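Local structure of glutathione s-transferase I (Zea mays, 1AXD) at residues L113-I118 and K129-N134. The protein catalyses the conjugation of glutathione to electrophilic compounds, a reaction by which maize detoxifies herbicides. Numbering follows the deposited sequence.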
ATOM      1  N   LEU A 113      -9.018  13.336   9.822  1.00 22.51           N
ATOM      2  CA  LEU A 113      -7.915  14.130  10.336  1.00 17.84           C
ATOM      3  C   LEU A 113      -7.780  15.458   9.664  1.00 20.17           C
ATOM      4  O   LEU A 113      -7.367  16.402  10.298  1.00 20.09           O
ATOM      5  CB  LEU A 113      -6.614  13.329  10.270  1.00 17.91           C
ATOM      6  CG  LEU A 113      -6.639  12.033  11.087  1.00 15.35           C
ATOM      7  CD1 LEU A 113      -5.230  11.459  11.205  1.00 16.53           C
ATOM      8  CD2 LEU A 113      -7.200  12.309  12.506  1.00 17.01           C
ATOM      9  N   PHE A 114      -8.170  15.555   8.402  1.00 26.35           N
ATOM     10  CA  PHE A 114      -8.088  16.814   7.669  1.00 29.39           C
ATOM     11  C   PHE A 114      -9.177  17.802   8.109  1.00 32.08           C
ATOM     12  O   PHE A 114      -8.865  18.937   8.441  1.00 30.83           O
ATOM     13  CB  PHE A 114      -8.189  16.539   6.165  1.00 29.83           C
ATOM     14  CG  PHE A 114      -8.403  17.771   5.328  1.00 36.59           C
ATOM     15  CD1 PHE A 114      -7.419  18.763   5.244  1.00 37.26           C
ATOM     16  CD2 PHE A 114      -9.593  17.942   4.612  1.00 40.62           C
ATOM     17  CE1 PHE A 114      -7.612  19.904   4.463  1.00 37.05           C
ATOM     18  CE2 PHE A 114      -9.802  19.083   3.822  1.00 41.23           C
ATOM     19  CZ  PHE A 114      -8.808  20.066   3.749  1.00 41.71           C
ATOM     20  N   GLN A 115     -10.434  17.366   8.106  1.00 33.98           N
ATOM     21  CA  GLN A 115     -11.556  18.216   8.493  1.00 30.59           C
ATOM     22  C   GLN A 115     -11.434  18.675   9.896  1.00 32.37           C
ATOM     23  O   GLN A 115     -11.500  19.865  10.151  1.00 34.61           O
ATOM     24  CB  GLN A 115     -12.874  17.455   8.331  1.00 28.67           C
ATOM     25  CG  GLN A 115     -13.206  17.089   6.907  1.00 28.65           C
ATOM     26  CD  GLN A 115     -13.378  18.304   6.034  1.00 29.95           C
ATOM     27  OE1 GLN A 115     -13.947  19.292   6.448  1.00 32.12           O
ATOM     28  NE2 GLN A 115     -12.886  18.229   4.816  1.00 36.08           N
ATOM     29  N   VAL A 116     -11.250  17.728  10.804  1.00 31.23           N
ATOM     30  CA  VAL A 116     -11.140  18.017  12.217  1.00 31.61           C
ATOM     31  C   VAL A 116      -9.835  18.660  12.614  1.00 33.15           C
ATOM     32  O   VAL A 116      -9.807  19.389  13.594  1.00 33.04           O
ATOM     33  CB  VAL A 116     -11.376  16.707  13.041  1.00 34.27           C
ATOM     34  CG1 VAL A 116     -10.940  16.874  14.513  1.00 37.60           C
ATOM     35  CG2 VAL A 116     -12.860  16.321  12.991  1.00 28.90           C
ATOM     36  N   LEU A 117      -8.774  18.458  11.844  1.00 32.85           N
ATOM     37  CA  LEU A 117      -7.491  19.007  12.242  1.00 30.94           C
ATOM     38  C   LEU A 117      -6.801  19.973  11.305  1.00 30.90           C
ATOM     39  O   LEU A 117      -6.564  21.106  11.695  1.00 34.64           O
ATOM     40  CB  LEU A 117      -6.559  17.848  12.605  1.00 33.34           C
ATOM     41  CG  LEU A 117      -5.375  18.041  13.547  1.00 36.95           C
ATOM     42  CD1 LEU A 117      -5.874  18.413  14.954  1.00 36.98           C
ATOM     43  CD2 LEU A 117      -4.579  16.728  13.604  1.00 38.08           C
ATOM     44  N   ILE A 118      -6.497  19.566  10.080  1.00 27.63           N
ATOM     45  CA  ILE A 118      -5.785  20.461   9.173  1.00 30.80           C
ATOM     46  C   ILE A 118      -6.588  21.660   8.750  1.00 30.80           C
ATOM     47  O   ILE A 118      -6.145  22.776   8.960  1.00 28.89           O
ATOM     48  CB  ILE A 118      -5.263  19.720   7.925  1.00 35.34           C
ATOM     49  CG1 ILE A 118      -4.623  18.385   8.326  1.00 37.24           C
ATOM     50  CG2 ILE A 118      -4.231  20.595   7.192  1.00 37.26           C
ATOM     51  CD1 ILE A 118      -3.483  18.508   9.330  1.00 38.33           C
ATOM     52  N   LYS A 129     -20.347  16.955   7.754  1.00 45.10           N
ATOM     53  CA  LYS A 129     -20.862  15.992   6.780  1.00 47.67           C
ATOM     54  C   LYS A 129     -19.839  14.935   6.541  1.00 45.98           C
ATOM     55  O   LYS A 129     -20.106  13.762   6.788  1.00 44.23           O
ATOM     56  CB  LYS A 129     -21.182  16.694   5.452  1.00 55.46           C
ATOM     57  CG  LYS A 129     -22.152  17.871   5.571  1.00 65.21           C
ATOM     58  CD  LYS A 129     -22.379  18.582   4.230  1.00 68.24           C
ATOM     59  CE  LYS A 129     -23.364  19.745   4.385  1.00 69.79           C
ATOM     60  NZ  LYS A 129     -23.751  20.372   3.090  1.00 68.95           N
ATOM     61  N   VAL A 130     -18.659  15.367   6.104  1.00 42.80           N
ATOM     62  CA  VAL A 130     -17.537  14.486   5.819  1.00 40.34           C
ATOM     63  C   VAL A 130     -17.123  13.690   7.060  1.00 39.47           C
ATOM     64  O   VAL A 130     -16.948  12.485   6.965  1.00 41.14           O
ATOM     65  CB  VAL A 130     -16.348  15.308   5.272  1.00 37.74           C
ATOM     66  CG1 VAL A 130     -15.133  14.414   5.013  1.00 40.53           C
ATOM     67  CG2 VAL A 130     -16.758  16.009   3.982  1.00 37.97           C
ATOM     68  N   VAL A 131     -17.012  14.346   8.208  1.00 35.00           N
ATOM     69  CA  VAL A 131     -16.626  13.655   9.431  1.00 33.89           C
ATOM     70  C   VAL A 131     -17.582  12.553   9.789  1.00 33.12           C
ATOM     71  O   VAL A 131     -17.137  11.460  10.067  1.00 35.57           O
ATOM     72  CB  VAL A 131     -16.495  14.635  10.622  1.00 34.02           C
ATOM     73  CG1 VAL A 131     -16.263  13.863  11.946  1.00 26.18           C
ATOM     74  CG2 VAL A 131     -15.335  15.617  10.359  1.00 32.59           C
ATOM     75  N   ASP A 132     -18.883  12.817   9.741  1.00 34.26           N
ATOM     76  CA  ASP A 132     -19.889  11.816  10.090  1.00 35.87           C
ATOM     77  C   ASP A 132     -19.867  10.551   9.274  1.00 37.52           C
ATOM     78  O   ASP A 132     -19.945   9.477   9.852  1.00 37.47           O
ATOM     79  CB  ASP A 132     -21.295  12.421  10.057  1.00 32.42           C
ATOM     80  CG  ASP A 132     -21.569  13.362  11.230  1.00 37.77           C
ATOM     81  OD1 ASP A 132     -20.786  13.390  12.211  1.00 38.20           O
ATOM     82  OD2 ASP A 132     -22.595  14.068  11.173  1.00 38.89           O
ATOM     83  N   GLU A 133     -19.752  10.652   7.954  1.00 39.13           N
ATOM     84  CA  GLU A 133     -19.741   9.449   7.134  1.00 42.53           C
ATOM     85  C   GLU A 133     -18.478   8.678   7.249  1.00 41.07           C
ATOM     86  O   GLU A 133     -18.518   7.458   7.228  1.00 45.40           O
ATOM     87  CB  GLU A 133     -20.069   9.751   5.671  1.00 48.60           C
ATOM     88  CG  GLU A 133     -19.060  10.584   4.930  1.00 58.86           C
ATOM     89  CD  GLU A 133     -19.394  10.681   3.455  1.00 66.44           C
ATOM     90  OE1 GLU A 133     -20.289  11.485   3.105  1.00 68.41           O
ATOM     91  OE2 GLU A 133     -18.774   9.945   2.652  1.00 70.29           O
ATOM     92  N   ASN A 134     -17.350   9.356   7.393  1.00 38.03           N
ATOM     93  CA  ASN A 134     -16.096   8.645   7.536  1.00 34.67           C
ATOM     94  C   ASN A 134     -16.006   7.981   8.863  1.00 33.40           C
ATOM     95  O   ASN A 134     -15.328   6.975   8.978  1.00 32.69           O
ATOM     96  CB  ASN A 134     -14.919   9.571   7.291  1.00 34.89           C
ATOM     97  CG  ASN A 134     -14.655   9.767   5.825  1.00 34.72           C
ATOM     98  OD1 ASN A 134     -14.820  10.848   5.294  1.00 38.57           O
ATOM     99  ND2 ASN A 134     -14.270   8.696   5.153  1.00 34.49           N
TER
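Q115 lays the aliphatic part of its side chain over two valines of the facing helix, V130 and V131. Its CB rests against CG2 of V131 at 3.7 Å, and one carbon further out its CG meets CG1 of V130 at 3.8 Å, the side chains of Q115 and V130 crossing at about a right angle. A bend at chi2 (-62°) turns the amide off this apolar line, and OE1 accepts a hydrogen bond from the backbone N of D127, just before helix 128-151. Glutamine suits the place because its methylenes can pack on valine while its amide oxygen takes that backbone N-H. The backbone O of Q115 also makes a hydrogen bond with T126 OG1.

V116 comes in from the flank of its helix, its CG2 lying 3.7 Å from CG2 of V131. This V131 methyl, anti to its own carbonyl carbon, meets both Q115 CB and V116 CG2. The axes of the two short segments approach to 9.4 Å, with Q115 and V131 closest in the backbone; short, apolar valines can fill so modest a contact without a polar group to satisfy. No hydrogen bond links the two segments directly. The contact joins the C-terminal part of helix 88-122 to the start of helix 128-151, two successive helices joined by a short connection and locally splayed at 132° rather than closely antiparallel, within the all-helical C-terminal domain of the glutathione transferase fold.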